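PDB 5BP7: SAM-dependent methyltransferase from Geobacter sulfurreducens, which binds S-adenosyl-L-homocysteine, the product left by methyl transfer, and probably acts as an S-adenosylmethionine-dependent methyltransferase. Local coordinates for residues L74-R79 with E103-A108; G82-G87 with A108-F113; W166-P171 with T257-G262. All blocks are in the same frame, centred on the assembly; numbering follows the deposited sequence.

Interaction 1: L74-R79 with E103-A108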
ATOM      1  N   LEU A  74       5.741   4.197   8.294  1.00 33.15           N
ATOM      2  CA  LEU A  74       7.031   4.341   8.972  1.00 33.06           C
ATOM      3  C   LEU A  74       7.027   5.507   9.956  1.00 32.70           C
ATOM      4  O   LEU A  74       7.502   5.367  11.089  1.00 32.13           O
ATOM      5  CB  LEU A  74       8.185   4.486   7.960  1.00 33.83           C
ATOM      6  CG  LEU A  74       8.598   3.199   7.233  1.00 35.24           C
ATOM      7  CD1 LEU A  74       9.687   3.487   6.208  1.00 36.56           C
ATOM      8  CD2 LEU A  74       9.114   2.158   8.207  1.00 36.20           C
ATOM      9  N   CYS A  75       6.493   6.644   9.526  1.00 31.95           N
ATOM     10  CA  CYS A  75       6.521   7.833  10.358  1.00 32.58           C
ATOM     11  C   CYS A  75       5.693   7.674  11.616  1.00 32.14           C
ATOM     12  O   CYS A  75       6.172   7.950  12.719  1.00 32.90           O
ATOM     13  CB  CYS A  75       6.048   9.065   9.586  1.00 33.58           C
ATOM     14  SG  CYS A  75       7.224   9.655   8.346  1.00 34.33           S
ATOM     15  N   THR A  76       4.446   7.238  11.460  1.00 31.41           N
ATOM     16  CA  THR A  76       3.546   7.114  12.614  1.00 31.30           C
ATOM     17  C   THR A  76       4.021   6.008  13.605  1.00 31.13           C
ATOM     18  O   THR A  76       3.921   6.161  14.823  1.00 31.28           O
ATOM     19  CB  THR A  76       2.095   6.838  12.203  1.00 31.15           C
ATOM     20  OG1 THR A  76       2.027   5.643  11.404  1.00 30.41           O
ATOM     21  CG2 THR A  76       1.496   8.022  11.454  1.00 31.06           C
ATOM     22  N   TRP A  77       4.566   4.931  13.070  1.00 29.85           N
ATOM     23  CA  TRP A  77       5.092   3.858  13.920  1.00 30.51           C
ATOM     24  C   TRP A  77       6.431   4.257  14.596  1.00 30.91           C
ATOM     25  O   TRP A  77       6.714   3.824  15.728  1.00 31.37           O
ATOM     26  CB  TRP A  77       5.245   2.550  13.122  1.00 29.75           C
ATOM     27  CG  TRP A  77       3.954   1.915  12.675  1.00 29.95           C
ATOM     28  CD1 TRP A  77       2.685   2.401  12.841  1.00 30.39           C
ATOM     29  CD2 TRP A  77       3.816   0.709  11.910  1.00 29.90           C
ATOM     30  NE1 TRP A  77       1.777   1.565  12.248  1.00 30.32           N
ATOM     31  CE2 TRP A  77       2.444   0.521  11.666  1.00 29.77           C
ATOM     32  CE3 TRP A  77       4.733  -0.228  11.396  1.00 29.70           C
ATOM     33  CZ2 TRP A  77       1.953  -0.580  10.960  1.00 30.37           C
ATOM     34  CZ3 TRP A  77       4.243  -1.325  10.689  1.00 29.59           C
ATOM     35  CH2 TRP A  77       2.866  -1.488  10.472  1.00 29.98           C
ATOM     36  N   ALA A  78       7.247   5.067  13.918  1.00 30.36           N
ATOM     37  CA  ALA A  78       8.431   5.657  14.571  1.00 31.04           C
ATOM     38  C   ALA A  78       8.020   6.527  15.756  1.00 32.30           C
ATOM     39  O   ALA A  78       8.607   6.415  16.846  1.00 32.20           O
ATOM     40  CB  ALA A  78       9.271   6.445  13.589  1.00 30.86           C
ATOM     41  N   ARG A  79       6.991   7.349  15.551  1.00 32.22           N
ATOM     42  CA  ARG A  79       6.430   8.161  16.636  1.00 33.92           C
ATOM     43  C   ARG A  79       5.862   7.300  17.776  1.00 35.15           C
ATOM     44  O   ARG A  79       6.213   7.507  18.933  1.00 36.54           O
ATOM     45  CB  ARG A  79       5.340   9.084  16.107  1.00 34.42           C
ATOM     46  CG  ARG A  79       4.739  10.040  17.139  1.00 36.47           C
ATOM     47  CD  ARG A  79       3.488  10.717  16.581  1.00 36.95           C
ATOM     48  NE  ARG A  79       2.472   9.711  16.267  1.00 36.70           N
ATOM     49  CZ  ARG A  79       1.500   9.820  15.361  1.00 37.11           C
ATOM     50  NH1 ARG A  79       1.336  10.941  14.652  1.00 37.87           N
ATOM     51  NH2 ARG A  79       0.662   8.802  15.165  1.00 36.19           N
ATOM     52  N   GLU A 103       9.830  14.942   9.501  1.00 43.04           N
ATOM     53  CA  GLU A 103      10.165  16.167  10.210  1.00 47.52           C
ATOM     54  C   GLU A 103       9.007  16.689  11.024  1.00 48.12           C
ATOM     55  O   GLU A 103       9.167  16.978  12.201  1.00 49.11           O
ATOM     56  CB  GLU A 103      10.636  17.240   9.247  1.00 51.22           C
ATOM     57  CG  GLU A 103      12.006  16.934   8.744  1.00 53.71           C
ATOM     58  CD  GLU A 103      12.526  18.126   7.986  1.00 58.13           C
ATOM     59  OE1 GLU A 103      13.258  18.930   8.609  1.00 60.68           O
ATOM     60  OE2 GLU A 103      12.162  18.272   6.804  1.00 60.67           O
ATOM     61  N   GLU A 104       7.848  16.794  10.394  1.00 49.09           N
ATOM     62  CA  GLU A 104       6.642  17.206  11.085  1.00 50.40           C
ATOM     63  C   GLU A 104       6.400  16.434  12.392  1.00 49.34           C
ATOM     64  O   GLU A 104       5.972  17.017  13.387  1.00 50.79           O
ATOM     65  CB  GLU A 104       5.448  17.018  10.163  1.00 51.34           C
ATOM     66  CG  GLU A 104       4.168  17.589  10.722  1.00 53.90           C
ATOM     67  CD  GLU A 104       2.970  17.343   9.832  1.00 55.43           C
ATOM     68  OE1 GLU A 104       3.051  16.527   8.874  1.00 53.94           O
ATOM     69  OE2 GLU A 104       1.929  17.995  10.105  1.00 60.48           O
ATOM     70  N   LEU A 105       6.651  15.126  12.387  1.00 46.47           N
ATOM     71  CA  LEU A 105       6.422  14.293  13.574  1.00 45.45           C
ATOM     72  C   LEU A 105       7.651  14.081  14.473  1.00 45.42           C
ATOM     73  O   LEU A 105       7.573  13.344  15.436  1.00 45.42           O
ATOM     74  CB  LEU A 105       5.866  12.938  13.148  1.00 44.37           C
ATOM     75  CG  LEU A 105       4.558  12.932  12.363  1.00 43.65           C
ATOM     76  CD1 LEU A 105       4.154  11.491  12.118  1.00 43.18           C
ATOM     77  CD2 LEU A 105       3.442  13.667  13.084  1.00 44.37           C
ATOM     78  N   GLY A 106       8.763  14.740  14.179  1.00 45.12           N
ATOM     79  CA  GLY A 106       9.964  14.631  15.005  1.00 45.49           C
ATOM     80  C   GLY A 106      10.684  13.292  14.929  1.00 44.29           C
ATOM     81  O   GLY A 106      11.337  12.901  15.876  1.00 44.09           O
ATOM     82  N   VAL A 107      10.574  12.600  13.803  1.00 43.36           N
ATOM     83  CA  VAL A 107      11.190  11.269  13.642  1.00 42.15           C
ATOM     84  C   VAL A 107      12.110  11.169  12.422  1.00 42.11           C
ATOM     85  O   VAL A 107      12.386  10.066  11.941  1.00 42.00           O
ATOM     86  CB  VAL A 107      10.115  10.154  13.600  1.00 40.95           C
ATOM     87  CG1 VAL A 107       9.340  10.106  14.913  1.00 41.40           C
ATOM     88  CG2 VAL A 107       9.171  10.338  12.420  1.00 40.18           C
ATOM     89  N   ALA A 108      12.603  12.304  11.935  1.00 43.09           N
ATOM     90  CA  ALA A 108      13.513  12.330  10.789  1.00 44.08           C
ATOM     91  C   ALA A 108      14.844  11.611  11.037  1.00 44.56           C
ATOM     92  O   ALA A 108      15.443  11.103  10.109  1.00 44.09           O
ATOM     93  CB  ALA A 108      13.784  13.759  10.367  1.00 45.60           C
TER
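With CG1 turned anti to its carbonyl carbon (chi1 -62°), Val107 straddles the CB of Ala78 with its two methyls, its own CB lying 3.8 Å from Ala78 CB. CG1 continues to the backbone of the next residue, 3.7 Å from Arg79 N, while CG2 rests 3.8 Å from the carbonyl O of Cys75. That N and O already share a helical bond, and the valine methyls pack against a closed backbone turn. Two residues before Val107, Leu105 sends CD1 to within 4.0 Å of Cys75 CB. Arg79 starts extended and then bends at chi3 (61°), which folds the guanidinium back along its own helix over Thr76 CA and brings NH1 3.8 Å from Leu105 CD2. Leu105 and Val107 flank Gly106, whose positive phi, with two bonds back into the last turn, makes a Schellman motif at the end of helix 92-104. In this Rossmann-like methyltransferase domain that end and the turn after it pack on helix 72-81, with Cys75 also touching Arg101 and Ala102. No hydrogen bond crosses: apolar packing holds the contact, and Arg79, the charged group at its exposed margin, only lies against the leucine methyls with NH1.

Interaction 2: G82-G87 with A108-F113; sequences GIIGTG and ADRVTF
Gly82, just past the end of helix 72-81, gives its carbonyl O to Arg110 NH2 at 2.8 Å, at the start of a parallel strand pair of the Rossmann-like methyltransferase fold. Strands 84-89 and 111-115 are linked by helix 92-104 in a beta-alpha-beta crossover, and 111-115 is an edge strand of the sheet. Ile83 O takes a longer bond from Arg110 NE (3.2 Å), and both arginine donors stand about 50° above the carbonyl planes they address. The bend of the Arg110 chain at chi3 (85°) turns its guanidinium back to these two successive carbonyls. The Ile83 side chain starts away from the partner strand, but its CD1 end comes back to within 4.0 Å of Val111 CG1. Ile84 lays CG2 over one face of the guanidinium, near its rim, the two side chains crossing at about a right angle. From Gly85 the regular parallel pattern takes over: its N donates to Arg110 O, and its O receives Thr112 N at 2.9 Å, in the carbonyl plane. Thr86 stands on the same face as Thr112, but its OG1 is bonded to Arg62 of the next strand, 62-66. Gly87 N closes the series on Thr112 O, nearly straight (166°). Lacking a side chain, Gly87 lets the Phe113 ring lie close against its backbone, with CD1 4.0 Å from Gly87 CA.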
ATOM      1  N   GLY A  82       8.635   3.778  18.455  1.00 35.74           N
ATOM      2  CA  GLY A  82      10.077   3.957  18.465  1.00 35.85           C
ATOM      3  C   GLY A  82      10.819   3.038  17.504  1.00 35.11           C
ATOM      4  O   GLY A  82      11.952   2.629  17.772  1.00 34.59           O
ATOM      5  N   ILE A  83      10.183   2.687  16.389  1.00 34.19           N
ATOM      6  CA  ILE A  83      10.870   1.894  15.358  1.00 33.70           C
ATOM      7  C   ILE A  83      11.832   2.787  14.596  1.00 33.36           C
ATOM      8  O   ILE A  83      11.764   4.008  14.669  1.00 32.80           O
ATOM      9  CB  ILE A  83       9.907   1.159  14.379  1.00 33.06           C
ATOM     10  CG1 ILE A  83       9.028   2.123  13.557  1.00 32.53           C
ATOM     11  CG2 ILE A  83       9.061   0.159  15.144  1.00 33.81           C
ATOM     12  CD1 ILE A  83       9.558   2.453  12.182  1.00 32.64           C
ATOM     13  N   ILE A  84      12.753   2.142  13.893  1.00 33.23           N
ATOM     14  CA  ILE A  84      13.621   2.819  12.933  1.00 33.12           C
ATOM     15  C   ILE A  84      13.375   2.128  11.597  1.00 32.57           C
ATOM     16  O   ILE A  84      12.837   1.018  11.571  1.00 31.82           O
ATOM     17  CB  ILE A  84      15.137   2.755  13.318  1.00 34.07           C
ATOM     18  CG1 ILE A  84      15.644   1.310  13.428  1.00 34.68           C
ATOM     19  CG2 ILE A  84      15.384   3.503  14.615  1.00 34.94           C
ATOM     20  CD1 ILE A  84      17.150   1.159  13.587  1.00 36.01           C
ATOM     21  N   GLY A  85      13.831   2.730  10.511  1.00 32.32           N
ATOM     22  CA  GLY A  85      13.766   2.056   9.241  1.00 32.23           C
ATOM     23  C   GLY A  85      13.921   2.886   7.993  1.00 33.18           C
ATOM     24  O   GLY A  85      14.262   4.080   8.037  1.00 32.73           O
ATOM     25  N   THR A  86      13.617   2.214   6.876  1.00 33.57           N
ATOM     26  CA  THR A  86      13.862   2.707   5.528  1.00 33.95           C
ATOM     27  C   THR A  86      12.654   2.434   4.655  1.00 32.87           C
ATOM     28  O   THR A  86      12.173   1.299   4.599  1.00 33.09           O
ATOM     29  CB  THR A  86      15.070   1.986   4.903  1.00 35.70           C
ATOM     30  OG1 THR A  86      16.193   2.129   5.776  1.00 37.20           O
ATOM     31  CG2 THR A  86      15.422   2.586   3.552  1.00 36.48           C
ATOM     32  N   GLY A  87      12.205   3.461   3.958  1.00 32.38           N
ATOM     33  CA  GLY A  87      11.134   3.338   2.985  1.00 32.54           C
ATOM     34  C   GLY A  87      11.632   3.664   1.582  1.00 33.48           C
ATOM     35  O   GLY A  87      12.237   4.710   1.380  1.00 33.84           O
ATOM     36  N   ALA A 108      12.603  12.304  11.935  1.00 43.09           N
ATOM     37  CA  ALA A 108      13.513  12.330  10.789  1.00 44.08           C
ATOM     38  C   ALA A 108      14.844  11.611  11.037  1.00 44.56           C
ATOM     39  O   ALA A 108      15.443  11.103  10.109  1.00 44.09           O
ATOM     40  CB  ALA A 108      13.784  13.759  10.367  1.00 45.60           C
ATOM     41  N   ASP A 109      15.288  11.561  12.285  1.00 46.51           N
ATOM     42  CA  ASP A 109      16.482  10.779  12.645  1.00 48.33           C
ATOM     43  C   ASP A 109      16.222   9.278  12.824  1.00 46.86           C
ATOM     44  O   ASP A 109      17.155   8.516  12.993  1.00 46.97           O
ATOM     45  CB  ASP A 109      17.191  11.357  13.892  1.00 51.38           C
ATOM     46  CG  ASP A 109      16.302  11.390  15.148  1.00 53.26           C
ATOM     47  OD1 ASP A 109      15.048  11.276  15.069  1.00 53.53           O
ATOM     48  OD2 ASP A 109      16.875  11.597  16.237  1.00 56.99           O
ATOM     49  N   ARG A 110      14.963   8.856  12.805  1.00 45.42           N
ATOM     50  CA  ARG A 110      14.605   7.451  12.988  1.00 44.17           C
ATOM     51  C   ARG A 110      14.267   6.724  11.695  1.00 41.38           C
ATOM     52  O   ARG A 110      14.548   5.531  11.555  1.00 39.31           O
ATOM     53  CB  ARG A 110      13.441   7.357  13.975  1.00 45.81           C
ATOM     54  CG  ARG A 110      13.838   7.789  15.367  1.00 48.86           C
ATOM     55  CD  ARG A 110      12.785   7.412  16.379  1.00 52.11           C
ATOM     56  NE  ARG A 110      13.001   6.026  16.814  1.00 53.36           N
ATOM     57  CZ  ARG A 110      14.037   5.644  17.574  1.00 54.74           C
ATOM     58  NH1 ARG A 110      14.948   6.521  17.994  1.00 56.96           N
ATOM     59  NH2 ARG A 110      14.174   4.373  17.915  1.00 54.92           N
ATOM     60  N   VAL A 111      13.644   7.422  10.753  1.00 40.22           N
ATOM     61  CA  VAL A 111      13.248   6.797   9.484  1.00 39.20           C
ATOM     62  C   VAL A 111      13.805   7.574   8.287  1.00 38.94           C
ATOM     63  O   VAL A 111      13.831   8.791   8.286  1.00 41.00           O
ATOM     64  CB  VAL A 111      11.714   6.618   9.347  1.00 38.64           C
ATOM     65  CG1 VAL A 111      11.206   5.604  10.354  1.00 37.86           C
ATOM     66  CG2 VAL A 111      10.971   7.956   9.482  1.00 39.59           C
ATOM     67  N   THR A 112      14.274   6.833   7.295  1.00 37.94           N
ATOM     68  CA  THR A 112      14.900   7.371   6.099  1.00 38.85           C
ATOM     69  C   THR A 112      14.060   7.008   4.889  1.00 36.76           C
ATOM     70  O   THR A 112      13.530   5.899   4.809  1.00 35.29           O
ATOM     71  CB  THR A 112      16.302   6.760   5.900  1.00 39.46           C
ATOM     72  OG1 THR A 112      17.111   7.115   7.015  1.00 41.30           O
ATOM     73  CG2 THR A 112      16.984   7.281   4.644  1.00 41.03           C
ATOM     74  N   PHE A 113      14.015   7.911   3.917  1.00 36.56           N
ATOM     75  CA  PHE A 113      13.254   7.677   2.696  1.00 35.88           C
ATOM     76  C   PHE A 113      14.118   7.863   1.461  1.00 36.43           C
ATOM     77  O   PHE A 113      14.773   8.885   1.308  1.00 36.95           O
ATOM     78  CB  PHE A 113      12.025   8.574   2.665  1.00 36.21           C
ATOM     79  CG  PHE A 113      11.071   8.288   3.781  1.00 35.57           C
ATOM     80  CD1 PHE A 113      10.254   7.161   3.738  1.00 34.43           C
ATOM     81  CD2 PHE A 113      11.023   9.106   4.901  1.00 36.44           C
ATOM     82  CE1 PHE A 113       9.395   6.862   4.784  1.00 33.92           C
ATOM     83  CE2 PHE A 113      10.164   8.807   5.954  1.00 36.06           C
ATOM     84  CZ  PHE A 113       9.337   7.691   5.888  1.00 34.68           C
TER

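Interaction 3: W166-P171 with T257-G262; sequences WRQVPP and TREYLG
Tyr260 and Trp166 anchor the close-packed side of this contact. The carbonyl O of Tyr260 lies at the edge of the indole, 3.6 Å from Trp166 CE3, and accepts from two consecutive amides, Arg167 N at 2.8 Å and Gln168 N at 3.3 Å, both from the same face of its plane. Trp166 CZ3 meets Leu261 CD1, and Pro170 CG sits over the centre of the indole, whose NE1 is bonded to Thr184 O. The phenol of Tyr260 crosses the side chains of Gln168 and Pro171 at about a right angle: Gln168 OE1 lies over one ring face toward the rim, Val169 O near the plane at the edge, 3.6 Å from Tyr260 CE1, and Pro171 CD 3.8 Å from the same atom. These pieces join where helix 239-260 runs straight into strand 261-270, antiparallel to strand 157-166; Trp166 and Leu261 form a non-hydrogen-bonded pair. Toward solvent the fit is looser. Arg167 stretches out to place NH1 2.9 Å from Glu259 O, in the guanidinium plane. Glu259 OE2, bonded to Gln212, lies 4.3 Å from Arg167 NH1, well out of that plane, with only the charges near each other. Gln168 runs beside Glu259, its amide turned 85° from the carboxylate.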
ATOM      1  N   TRP A 166     -10.859 -11.107  -3.279  1.00 34.42           N
ATOM      2  CA  TRP A 166     -12.270 -11.049  -3.646  1.00 35.62           C
ATOM      3  C   TRP A 166     -13.112 -11.151  -2.386  1.00 36.38           C
ATOM      4  O   TRP A 166     -13.139 -12.155  -1.702  1.00 36.52           O
ATOM      5  CB  TRP A 166     -12.692 -12.126  -4.671  1.00 36.15           C
ATOM      6  CG  TRP A 166     -12.047 -11.988  -6.027  1.00 36.16           C
ATOM      7  CD1 TRP A 166     -11.265 -12.904  -6.638  1.00 36.65           C
ATOM      8  CD2 TRP A 166     -12.108 -10.855  -6.924  1.00 36.19           C
ATOM      9  NE1 TRP A 166     -10.809 -12.431  -7.850  1.00 36.93           N
ATOM     10  CE2 TRP A 166     -11.315 -11.175  -8.053  1.00 36.83           C
ATOM     11  CE3 TRP A 166     -12.747  -9.604  -6.879  1.00 35.34           C
ATOM     12  CZ2 TRP A 166     -11.131 -10.288  -9.127  1.00 37.01           C
ATOM     13  CZ3 TRP A 166     -12.574  -8.726  -7.947  1.00 35.58           C
ATOM     14  CH2 TRP A 166     -11.778  -9.076  -9.058  1.00 36.81           C
ATOM     15  N   ARG A 167     -13.790 -10.063  -2.096  1.00 37.45           N
ATOM     16  CA  ARG A 167     -14.783  -9.980  -1.043  1.00 39.22           C
ATOM     17  C   ARG A 167     -16.018 -10.825  -1.430  1.00 41.47           C
ATOM     18  O   ARG A 167     -16.599 -11.515  -0.611  1.00 41.56           O
ATOM     19  CB  ARG A 167     -15.175  -8.516  -0.912  1.00 39.32           C
ATOM     20  CG  ARG A 167     -15.947  -8.169   0.312  1.00 40.27           C
ATOM     21  CD  ARG A 167     -16.222  -6.687   0.330  1.00 39.67           C
ATOM     22  NE  ARG A 167     -17.188  -6.445   1.375  1.00 40.74           N
ATOM     23  CZ  ARG A 167     -18.511  -6.407   1.220  1.00 41.91           C
ATOM     24  NH1 ARG A 167     -19.102  -6.556   0.027  1.00 42.64           N
ATOM     25  NH2 ARG A 167     -19.260  -6.175   2.282  1.00 42.96           N
ATOM     26  N   GLN A 168     -16.370 -10.762  -2.707  1.00 44.04           N
ATOM     27  CA  GLN A 168     -17.358 -11.637  -3.337  1.00 46.56           C
ATOM     28  C   GLN A 168     -16.821 -12.061  -4.680  1.00 47.44           C
ATOM     29  O   GLN A 168     -16.071 -11.319  -5.312  1.00 46.30           O
ATOM     30  CB  GLN A 168     -18.649 -10.883  -3.624  1.00 48.01           C
ATOM     31  CG  GLN A 168     -19.347 -10.293  -2.417  1.00 49.27           C
ATOM     32  CD  GLN A 168     -20.466  -9.301  -2.809  1.00 52.00           C
ATOM     33  OE1 GLN A 168     -20.839  -9.150  -3.997  1.00 52.99           O
ATOM     34  NE2 GLN A 168     -21.040  -8.658  -1.805  1.00 53.24           N
ATOM     35  N   VAL A 169     -17.276 -13.213  -5.151  1.00 49.75           N
ATOM     36  CA  VAL A 169     -16.781 -13.769  -6.409  1.00 51.69           C
ATOM     37  C   VAL A 169     -17.337 -12.914  -7.545  1.00 52.02           C
ATOM     38  O   VAL A 169     -18.546 -12.764  -7.637  1.00 51.47           O
ATOM     39  CB  VAL A 169     -17.250 -15.233  -6.636  1.00 54.63           C
ATOM     40  CG1 VAL A 169     -16.446 -15.869  -7.769  1.00 55.54           C
ATOM     41  CG2 VAL A 169     -17.113 -16.087  -5.373  1.00 54.52           C
ATOM     42  N   PRO A 170     -16.465 -12.338  -8.401  1.00 52.11           N
ATOM     43  CA  PRO A 170     -17.040 -11.593  -9.521  1.00 53.18           C
ATOM     44  C   PRO A 170     -17.568 -12.573 -10.559  1.00 54.48           C
ATOM     45  O   PRO A 170     -16.871 -13.500 -10.938  1.00 54.03           O
ATOM     46  CB  PRO A 170     -15.866 -10.760 -10.062  1.00 53.38           C
ATOM     47  CG  PRO A 170     -14.641 -11.487  -9.647  1.00 52.75           C
ATOM     48  CD  PRO A 170     -14.992 -12.306  -8.420  1.00 51.98           C
ATOM     49  N   PRO A 171     -18.803 -12.380 -11.000  1.00 56.14           N
ATOM     50  CA  PRO A 171     -19.402 -13.376 -11.880  1.00 58.75           C
ATOM     51  C   PRO A 171     -18.821 -13.393 -13.302  1.00 60.51           C
ATOM     52  O   PRO A 171     -18.914 -14.409 -13.978  1.00 62.42           O
ATOM     53  CB  PRO A 171     -20.883 -12.970 -11.883  1.00 59.37           C
ATOM     54  CG  PRO A 171     -20.887 -11.503 -11.615  1.00 58.07           C
ATOM     55  CD  PRO A 171     -19.724 -11.258 -10.703  1.00 55.81           C
ATOM     56  N   THR A 257     -15.867  -2.007  -7.284  1.00 33.72           N
ATOM     57  CA  THR A 257     -14.855  -2.140  -6.223  1.00 32.74           C
ATOM     58  C   THR A 257     -15.462  -2.286  -4.832  1.00 32.69           C
ATOM     59  O   THR A 257     -15.190  -3.252  -4.125  1.00 31.92           O
ATOM     60  CB  THR A 257     -13.927  -0.940  -6.226  1.00 32.72           C
ATOM     61  OG1 THR A 257     -13.318  -0.823  -7.518  1.00 34.20           O
ATOM     62  CG2 THR A 257     -12.848  -1.069  -5.174  1.00 31.95           C
ATOM     63  N   ARG A 258     -16.366  -1.382  -4.485  1.00 32.63           N
ATOM     64  CA  ARG A 258     -16.879  -1.326  -3.128  1.00 32.81           C
ATOM     65  C   ARG A 258     -17.554  -2.629  -2.717  1.00 34.52           C
ATOM     66  O   ARG A 258     -17.403  -3.063  -1.565  1.00 34.24           O
ATOM     67  CB  ARG A 258     -17.844  -0.155  -2.951  1.00 32.85           C
ATOM     68  CG  ARG A 258     -18.071   0.238  -1.500  1.00 32.86           C
ATOM     69  CD  ARG A 258     -18.879   1.541  -1.392  1.00 33.02           C
ATOM     70  NE  ARG A 258     -18.788   2.091  -0.047  1.00 32.42           N
ATOM     71  CZ  ARG A 258     -19.496   1.674   1.011  1.00 32.76           C
ATOM     72  NH1 ARG A 258     -20.403   0.717   0.888  1.00 32.94           N
ATOM     73  NH2 ARG A 258     -19.283   2.232   2.210  1.00 32.45           N
ATOM     74  N   GLU A 259     -18.286  -3.242  -3.645  1.00 36.38           N
ATOM     75  CA  GLU A 259     -18.989  -4.492  -3.374  1.00 38.84           C
ATOM     76  C   GLU A 259     -18.145  -5.764  -3.513  1.00 38.25           C
ATOM     77  O   GLU A 259     -18.333  -6.699  -2.753  1.00 38.36           O
ATOM     78  CB  GLU A 259     -20.227  -4.594  -4.264  1.00 41.80           C
ATOM     79  CG  GLU A 259     -21.334  -3.629  -3.819  1.00 44.22           C
ATOM     80  CD  GLU A 259     -21.906  -4.007  -2.452  1.00 46.95           C
ATOM     81  OE1 GLU A 259     -22.638  -5.024  -2.415  1.00 51.19           O
ATOM     82  OE2 GLU A 259     -21.570  -3.343  -1.413  1.00 47.16           O
ATOM     83  N   TYR A 260     -17.211  -5.793  -4.454  1.00 37.78           N
ATOM     84  CA  TYR A 260     -16.525  -7.043  -4.833  1.00 38.26           C
ATOM     85  C   TYR A 260     -15.118  -7.193  -4.288  1.00 37.27           C
ATOM     86  O   TYR A 260     -14.666  -8.315  -4.068  1.00 37.11           O
ATOM     87  CB  TYR A 260     -16.510  -7.212  -6.362  1.00 39.36           C
ATOM     88  CG  TYR A 260     -17.860  -7.599  -6.919  1.00 41.54           C
ATOM     89  CD1 TYR A 260     -18.268  -8.941  -6.932  1.00 43.25           C
ATOM     90  CD2 TYR A 260     -18.738  -6.640  -7.417  1.00 42.37           C
ATOM     91  CE1 TYR A 260     -19.508  -9.317  -7.430  1.00 44.93           C
ATOM     92  CE2 TYR A 260     -19.988  -7.002  -7.912  1.00 43.88           C
ATOM     93  CZ  TYR A 260     -20.366  -8.337  -7.924  1.00 45.37           C
ATOM     94  OH  TYR A 260     -21.609  -8.719  -8.404  1.00 48.43           O
ATOM     95  N   LEU A 261     -14.414  -6.078  -4.113  1.00 36.18           N
ATOM     96  CA  LEU A 261     -12.993  -6.103  -3.816  1.00 36.26           C
ATOM     97  C   LEU A 261     -12.691  -5.829  -2.346  1.00 34.99           C
ATOM     98  O   LEU A 261     -13.022  -4.769  -1.807  1.00 34.57           O
ATOM     99  CB  LEU A 261     -12.246  -5.118  -4.733  1.00 37.09           C
ATOM    100  CG  LEU A 261     -10.748  -5.362  -4.948  1.00 38.24           C
ATOM    101  CD1 LEU A 261     -10.419  -6.759  -5.439  1.00 38.86           C
ATOM    102  CD2 LEU A 261     -10.197  -4.321  -5.931  1.00 38.35           C
ATOM    103  N   GLY A 262     -12.076  -6.806  -1.707  1.00 34.42           N
ATOM    104  CA  GLY A 262     -11.507  -6.635  -0.369  1.00 34.07           C
ATOM    105  C   GLY A 262     -10.037  -6.204  -0.447  1.00 33.51           C
ATOM    106  O   GLY A 262      -9.415  -6.224  -1.516  1.00 32.76           O
TER

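Overall arrangement
Interactions 1 and 2 are neighbours, their centres 7 Å apart, and they share Ala108. Their segments alternate along the chain, and they interlock where Leu74 CD1 comes 3.4 Å from Gly87 N: helix 72-81 packs on the strands that interaction 2 pairs. Interaction 3 lies on the opposite side of the chain's centre, about 35 Å from each of the others between centres, yet it reaches the same sheet as interaction 2. Bound S-adenosyl-L-homocysteine is about 9 Å from Gly87, about 10 Å from the Thr76 side chain and about 13 Å from that of Leu261. Strand 84-89 ends at Asp89, which binds it.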